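JamJ (Lyngbya majuscula, PDB 5DOZ) is a polyketide synthase enoyl reductase that binds NADPH and probably uses its hydride to form a cyclopropane ring rather than a simply saturated chain. Local coordinates at residues 34-39 with 112-117; 44-49 with 319-324. All blocks are in the same frame, centred on the assembly; numbering follows the deposited sequence.

Interaction 1: 34-39 with 112-117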
loop_
_atom_site.group_PDB
_atom_site.type_symbol
_atom_site.label_atom_id
_atom_site.label_comp_id
_atom_site.label_asym_id
_atom_site.label_seq_id
_atom_site.Cartn_x
_atom_site.Cartn_y
_atom_site.Cartn_z
ATOM N N VAL A 34 4.360 9.798 -27.206
ATOM C CA VAL A 34 3.380 8.794 -27.635
ATOM C C VAL A 34 3.072 7.803 -26.510
ATOM O O VAL A 34 3.978 7.251 -25.897
ATOM C CB VAL A 34 3.872 8.040 -28.895
ATOM C CG1 VAL A 34 2.940 6.893 -29.254
ATOM C CG2 VAL A 34 4.018 9.002 -30.069
ATOM N N GLY A 35 1.787 7.597 -26.240
ATOM C CA GLY A 35 1.345 6.685 -25.190
ATOM C C GLY A 35 1.602 7.184 -23.778
ATOM O O GLY A 35 1.648 6.389 -22.836
ATOM N N GLU A 36 1.774 8.496 -23.624
ATOM C CA GLU A 36 2.130 9.072 -22.327
ATOM C C GLU A 36 1.168 10.160 -21.896
ATOM O O GLU A 36 0.567 10.846 -22.729
ATOM C CB GLU A 36 3.569 9.604 -22.335
ATOM C CG GLU A 36 4.638 8.518 -22.426
ATOM C CD GLU A 36 6.057 9.060 -22.314
ATOM O OE1 GLU A 36 6.387 10.064 -22.986
ATOM O OE2 GLU A 36 6.855 8.476 -21.548
ATOM N N VAL A 37 1.020 10.301 -20.581
ATOM C CA VAL A 37 0.151 11.308 -19.993
ATOM C C VAL A 37 0.961 12.148 -19.008
ATOM O O VAL A 37 1.782 11.617 -18.250
ATOM C CB VAL A 37 -1.051 10.662 -19.267
ATOM C CG1 VAL A 37 -2.010 11.724 -18.743
ATOM C CG2 VAL A 37 -1.794 9.712 -20.199
ATOM N N LYS A 38 0.743 13.461 -19.047
ATOM C CA LYS A 38 1.328 14.378 -18.076
ATOM C C LYS A 38 0.276 14.719 -17.018
ATOM O O LYS A 38 -0.822 15.174 -17.345
ATOM C CB LYS A 38 1.828 15.649 -18.767
ATOM C CG LYS A 38 2.661 16.560 -17.879
ATOM C CD LYS A 38 3.285 17.697 -18.673
ATOM C CE LYS A 38 4.050 18.656 -17.766
ATOM N NZ LYS A 38 4.820 19.667 -18.553
ATOM N N VAL A 39 0.619 14.491 -15.754
ATOM C CA VAL A 39 -0.310 14.733 -14.648
ATOM C C VAL A 39 0.245 15.757 -13.670
ATOM O O VAL A 39 1.383 15.637 -13.224
ATOM C CB VAL A 39 -0.641 13.425 -13.883
ATOM C CG1 VAL A 39 -1.622 13.701 -12.750
ATOM C CG2 VAL A 39 -1.187 12.367 -14.831
ATOM N N PHE A 112 5.029 17.455 -11.454
ATOM C CA PHE A 112 4.403 16.834 -12.610
ATOM C C PHE A 112 5.067 15.490 -12.856
ATOM O O PHE A 112 6.274 15.340 -12.671
ATOM C CB PHE A 112 4.562 17.717 -13.861
ATOM C CG PHE A 112 3.752 18.989 -13.828
ATOM C CD1 PHE A 112 4.191 20.102 -13.110
ATOM C CD2 PHE A 112 2.564 19.091 -14.544
ATOM C CE1 PHE A 112 3.446 21.274 -13.080
ATOM C CE2 PHE A 112 1.821 20.266 -14.529
ATOM C CZ PHE A 112 2.258 21.357 -13.796
ATOM N N ILE A 113 4.275 14.507 -13.265
ATOM C CA ILE A 113 4.839 13.228 -13.685
ATOM C C ILE A 113 4.416 12.882 -15.101
ATOM O O ILE A 113 3.346 13.283 -15.556
ATOM C CB ILE A 113 4.491 12.055 -12.731
ATOM C CG1 ILE A 113 2.999 11.702 -12.806
ATOM C CG2 ILE A 113 4.944 12.370 -11.309
ATOM C CD1 ILE A 113 2.673 10.316 -12.291
ATOM N N ILE A 114 5.283 12.153 -15.796
ATOM C CA ILE A 114 4.930 11.534 -17.062
ATOM C C ILE A 114 4.762 10.051 -16.767
ATOM O O ILE A 114 5.649 9.420 -16.192
ATOM C CB ILE A 114 6.031 11.711 -18.135
ATOM C CG1 ILE A 114 6.427 13.190 -18.301
ATOM C CG2 ILE A 114 5.596 11.076 -19.458
ATOM C CD1 ILE A 114 5.355 14.095 -18.877
ATOM N N CYS A 115 3.612 9.503 -17.134
ATOM C CA CYS A 115 3.362 8.091 -16.914
ATOM C C CYS A 115 2.418 7.529 -17.963
ATOM O O CYS A 115 1.835 8.273 -18.752
ATOM C CB CYS A 115 2.814 7.840 -15.503
ATOM S SG CYS A 115 1.054 8.201 -15.303
ATOM N N SER A 116 2.293 6.207 -17.950
ATOM C CA SER A 116 1.379 5.472 -18.805
ATOM C C SER A 116 -0.072 5.729 -18.402
ATOM O O SER A 116 -0.358 5.953 -17.220
ATOM C CB SER A 116 1.691 3.976 -18.693
ATOM O OG SER A 116 0.698 3.182 -19.317
ATOM N N PRO A 117 -0.992 5.701 -19.383
ATOM C CA PRO A 117 -2.422 5.745 -19.071
ATOM C C PRO A 117 -2.912 4.489 -18.345
ATOM O O PRO A 117 -4.038 4.471 -17.852
ATOM C CB PRO A 117 -3.084 5.845 -20.450
ATOM C CG PRO A 117 -2.082 5.293 -21.398
ATOM C CD PRO A 117 -0.750 5.705 -20.837
#
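The GroES-like part of this medium-chain reductase fold is built on a mixed beta sheet, and here strand 37-39 meets strand 112-115 in an antiparallel ladder. Two hydrogen-bonded pairs, Val37 with Cys115 and Val39 with Ile113, enclose the non-hydrogen-bonded pair Lys38 with Ile114. All four bonds are made: Val37 N gives its hydrogen to Cys115 O at 2.8 Å and Cys115 N returns one to Val37 O, while Val39 N to Ile113 O, 3.0 Å, is matched by Ile113 N to Val39 O. Between these rungs the CA hydrogens of Lys38 and Ile114 lean on the carbonyls of Ile113 and Val37. Val37, Val39, Ile113 and Cys115 share the buried face, where Leu120 of strand 120-122 packs on both valines and the cysteine.

Lys38 and Ile114 share the other face. With CG anti to the backbone N (chi1 -170°) and every later torsion extended, the lysine runs out over the strand, its CG 3.8 Å from Ile114 CD1 and its CE 3.6 Å from Phe112 CD2. NZ bonds to Asn29 OD1 and Gln30 O; it stands 5.1 Å from the Phe112 ring centroid, at most a weak cation-pi attraction. Cutting Lys38 back to an alanine would probably leave Asn29 OD1 and Gln30 O without their ammonium partner and uncover Ile114 CD1 and one side of the Phe112 ring. At the loop end, Glu36 OE1 accepts from Gly33 N, while Glu36 CD lies 3.5 Å from Ile114 CG2.

Interaction 2: 44-49 with 319-324; sequences VPVNFR and EAFRYL. With NDP (NADPH dihydro-nicotinamide-adenine-dinucleotide phosphate), chain E.
Residues 44-49 run from strand 37-45 through an extended link to Asn47, at the N-cap position, and enter a helix at Phe48, while 319-324 are helical throughout; the backbones come closest at Val46 and Phe321, CA to CA 6.6 Å. No hydrogen bond joins the segments. Instead Val46 pushes its side chain at the helix, with CG1 anti to the backbone N (chi1 -166°). That methyl sits over the centre of the Phe321 ring, 3.8 Å from the centroid and 8° off the normal, a CH-pi contact, and it also meets Leu324 CD2. Its other methyl, CG2, looks to Ala320 CB at 4.4 Å. The Leu324 and Val46 side chains lie antiparallel alongside one another, and Leu324 CD2 also comes within 3.4 Å of Val46 O and near Asn47 O.

Beyond this apolar patch lies NADPH. Phe48 rests its ring against the nicotinamide-side ribose, O3D over one face, and presents its edge in plane to phosphate oxygen O1A, 3.3 Å from CD1. Leu324 CD1 approaches the same oxygen at 4.0 Å. The contact therefore works by shape: apolar and ring-edge packing places Phe48 and Leu324 beside O1A of the diphosphate.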
loop_
_atom_site.group_PDB
_atom_site.type_symbol
_atom_site.label_atom_id
_atom_site.label_comp_id
_atom_site.label_asym_id
_atom_site.label_seq_id
_atom_site.Cartn_x
_atom_site.Cartn_y
_atom_site.Cartn_z
ATOM N N VAL A 44 0.249 13.531 -2.280
ATOM C CA VAL A 44 1.040 12.301 -2.339
ATOM C C VAL A 44 1.191 11.685 -0.954
ATOM O O VAL A 44 1.695 12.328 -0.031
ATOM C CB VAL A 44 2.459 12.545 -2.910
ATOM C CG1 VAL A 44 3.147 11.222 -3.226
ATOM C CG2 VAL A 44 2.422 13.430 -4.145
ATOM N N PRO A 45 0.744 10.431 -0.797
ATOM C CA PRO A 45 0.997 9.769 0.477
ATOM C C PRO A 45 2.441 9.283 0.594
ATOM O O PRO A 45 3.066 8.920 -0.410
ATOM C CB PRO A 45 -0.001 8.604 0.493
ATOM C CG PRO A 45 -0.432 8.415 -0.919
ATOM C CD PRO A 45 -0.235 9.718 -1.639
ATOM N N VAL A 46 2.977 9.326 1.811
ATOM C CA VAL A 46 4.282 8.746 2.093
ATOM C C VAL A 46 4.068 7.251 2.278
ATOM O O VAL A 46 3.213 6.828 3.060
ATOM C CB VAL A 46 4.915 9.308 3.386
ATOM C CG1 VAL A 46 6.397 8.948 3.446
ATOM C CG2 VAL A 46 4.734 10.816 3.474
ATOM N N ASN A 47 4.833 6.454 1.542
ATOM C CA ASN A 47 4.746 5.010 1.666
ATOM C C ASN A 47 5.897 4.470 2.502
ATOM O O ASN A 47 6.932 5.121 2.648
ATOM C CB ASN A 47 4.686 4.348 0.286
ATOM C CG ASN A 47 3.263 4.252 -0.253
ATOM O OD1 ASN A 47 2.520 3.331 0.084
ATOM N ND2 ASN A 47 2.880 5.200 -1.093
ATOM N N PHE A 48 5.698 3.284 3.065
ATOM C CA PHE A 48 6.715 2.612 3.862
ATOM C C PHE A 48 8.014 2.445 3.081
ATOM O O PHE A 48 9.101 2.645 3.625
ATOM C CB PHE A 48 6.184 1.252 4.304
ATOM C CG PHE A 48 6.995 0.596 5.374
ATOM C CD1 PHE A 48 6.684 0.793 6.711
ATOM C CD2 PHE A 48 8.050 -0.247 5.048
ATOM C CE1 PHE A 48 7.422 0.178 7.705
ATOM C CE2 PHE A 48 8.792 -0.870 6.042
ATOM C CZ PHE A 48 8.479 -0.656 7.371
ATOM N N ARG A 49 7.898 2.086 1.807
ATOM C CA ARG A 49 9.072 1.927 0.944
ATOM C C ARG A 49 9.814 3.240 0.660
ATOM O O ARG A 49 11.012 3.213 0.368
ATOM C CB ARG A 49 8.693 1.231 -0.370
ATOM C CG ARG A 49 8.924 -0.272 -0.374
ATOM C CD ARG A 49 8.457 -0.906 -1.680
ATOM N NE ARG A 49 9.280 -0.549 -2.841
ATOM C CZ ARG A 49 9.090 -1.011 -4.079
ATOM N NH1 ARG A 49 8.093 -1.856 -4.348
ATOM N NH2 ARG A 49 9.901 -0.623 -5.056
ATOM N N GLU A 319 9.355 16.110 8.214
ATOM C CA GLU A 319 8.518 15.766 9.363
ATOM C C GLU A 319 7.308 14.893 8.970
ATOM O O GLU A 319 6.769 14.164 9.805
ATOM C CB GLU A 319 8.110 17.036 10.127
ATOM C CG GLU A 319 7.440 16.832 11.488
ATOM C CD GLU A 319 8.028 15.697 12.330
ATOM O OE1 GLU A 319 9.091 15.888 12.963
ATOM O OE2 GLU A 319 7.399 14.613 12.380
ATOM N N ALA A 320 6.900 14.947 7.703
ATOM C CA ALA A 320 5.903 14.013 7.194
ATOM C C ALA A 320 6.487 12.600 7.148
ATOM O O ALA A 320 5.841 11.656 7.596
ATOM C CB ALA A 320 5.394 14.438 5.819
ATOM N N PHE A 321 7.704 12.475 6.613
ATOM C CA PHE A 321 8.455 11.208 6.605
ATOM C C PHE A 321 8.717 10.691 8.019
ATOM O O PHE A 321 8.452 9.534 8.312
ATOM C CB PHE A 321 9.794 11.365 5.870
ATOM C CG PHE A 321 9.749 11.020 4.401
ATOM C CD1 PHE A 321 9.043 11.815 3.495
ATOM C CD2 PHE A 321 10.465 9.922 3.913
ATOM C CE1 PHE A 321 9.019 11.501 2.140
ATOM C CE2 PHE A 321 10.448 9.606 2.558
ATOM C CZ PHE A 321 9.729 10.401 1.670
ATOM N N ARG A 322 9.241 11.555 8.888
ATOM C CA ARG A 322 9.538 11.187 10.282
ATOM C C ARG A 322 8.305 10.667 11.023
ATOM O O ARG A 322 8.392 9.712 11.796
ATOM C CB ARG A 322 10.174 12.366 11.026
ATOM C CG ARG A 322 11.626 12.589 10.635
ATOM C CD ARG A 322 12.267 13.802 11.285
ATOM N NE ARG A 322 13.720 13.772 11.087
ATOM C CZ ARG A 322 14.519 14.833 11.131
ATOM N NH1 ARG A 322 14.028 16.042 11.368
ATOM N NH2 ARG A 322 15.821 14.682 10.931
ATOM N N TYR A 323 7.159 11.286 10.761
ATOM C CA TYR A 323 5.890 10.876 11.355
ATOM C C TYR A 323 5.489 9.443 10.971
ATOM O O TYR A 323 4.961 8.698 11.809
ATOM C CB TYR A 323 4.787 11.863 10.961
ATOM C CG TYR A 323 3.476 11.638 11.673
ATOM C CD1 TYR A 323 3.223 12.216 12.916
ATOM C CD2 TYR A 323 2.487 10.848 11.102
ATOM C CE1 TYR A 323 2.014 12.008 13.567
ATOM C CE2 TYR A 323 1.284 10.629 11.747
ATOM C CZ TYR A 323 1.050 11.208 12.974
ATOM O OH TYR A 323 -0.156 10.980 13.594
ATOM N N LEU A 324 5.727 9.063 9.716
ATOM C CA LEU A 324 5.461 7.691 9.280
ATOM C C LEU A 324 6.520 6.733 9.836
ATOM O O LEU A 324 6.211 5.590 10.179
ATOM C CB LEU A 324 5.364 7.592 7.744
ATOM C CG LEU A 324 4.813 6.280 7.162
ATOM C CD1 LEU A 324 3.303 6.178 7.328
ATOM C CD2 LEU A 324 5.176 6.117 5.692
HETATM P PA NDP E . 2.601 1.566 7.278
HETATM O O1A NDP E . 3.888 2.271 7.659
HETATM O O2A NDP E . 1.313 2.339 7.182
HETATM O O5B NDP E . 2.339 0.382 8.335
HETATM C C5B NDP E . 3.361 -0.111 9.193
HETATM C C4B NDP E . 2.671 -0.632 10.442
HETATM O O4B NDP E . 3.469 -1.672 11.017
HETATM C C3B NDP E . 2.506 0.431 11.523
HETATM O O3B NDP E . 1.221 1.058 11.479
HETATM C C2B NDP E . 2.620 -0.357 12.802
HETATM O O2B NDP E . 1.309 -0.674 13.242
HETATM C C1B NDP E . 3.301 -1.662 12.431
HETATM N N9A NDP E . 4.623 -1.782 13.074
HETATM C C8A NDP E . 5.556 -0.821 13.172
HETATM N N7A NDP E . 6.646 -1.285 13.822
HETATM C C5A NDP E . 6.410 -2.572 14.145
HETATM C C6A NDP E . 7.139 -3.659 14.836
HETATM N N6A NDP E . 8.383 -3.458 15.323
HETATM N N1A NDP E . 6.521 -4.862 14.961
HETATM C C2A NDP E . 5.284 -5.087 14.482
HETATM N N3A NDP E . 4.572 -4.140 13.845
HETATM C C4A NDP E . 5.073 -2.893 13.649
HETATM O O3 NDP E . 2.858 0.729 5.926
HETATM P PN NDP E . 1.740 0.138 4.930
HETATM O O1N NDP E . 0.510 -0.246 5.695
HETATM O O2N NDP E . 1.618 1.060 3.749
HETATM O O5D NDP E . 2.426 -1.223 4.405
HETATM C C5D NDP E . 2.835 -2.260 5.308
HETATM C C4D NDP E . 3.929 -3.120 4.674
HETATM O O4D NDP E . 3.513 -3.626 3.403
HETATM C C3D NDP E . 5.201 -2.341 4.404
HETATM O O3D NDP E . 6.296 -3.205 4.698
HETATM C C2D NDP E . 5.149 -2.029 2.920
HETATM O O2D NDP E . 6.437 -1.817 2.322
HETATM C C1D NDP E . 4.426 -3.245 2.371
HETATM N N1N NDP E . 3.694 -2.958 1.137
HETATM C C2N NDP E . 3.817 -3.821 0.119
HETATM C C3N NDP E . 2.960 -3.787 -0.975
HETATM C C7N NDP E . 2.975 -4.917 -1.964
HETATM O O7N NDP E . 2.641 -4.733 -3.123
HETATM N N7N NDP E . 3.354 -6.122 -1.548
HETATM C C4N NDP E . 2.129 -2.547 -1.236
HETATM C C5N NDP E . 1.989 -1.751 -0.019
HETATM C C6N NDP E . 2.829 -1.927 1.079
HETATM P P2B NDP E . 1.013 -1.027 14.772
HETATM O O1X NDP E . 1.483 0.184 15.546
HETATM O O2X NDP E . -0.470 -1.230 14.758
HETATM O O3X NDP E . 1.804 -2.284 15.037
#

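Strand 37-45 runs through both contacts: interaction 1 pairs its beginning with strand 112-115, and interaction 2 takes up its far end, where the chain leads into helix 48-54. Their centres are 24 Å apart and their nearest atoms about 8 Å, so they do not touch; the strand between is the link. Interaction 1 is mainly strand pairing, partly buried, with its centre about 22 Å from the centre of the chain, whereas interaction 2, its centre about 12 Å from that point, is buried side-chain packing. Of the two, 44-49 with 319-324 supplies NADPH pocket residues, Phe48, Arg49 and Leu324. Ser205, Thr186 and Arg255 are among the cofactor's hydrogen-bonding partners outside both contacts.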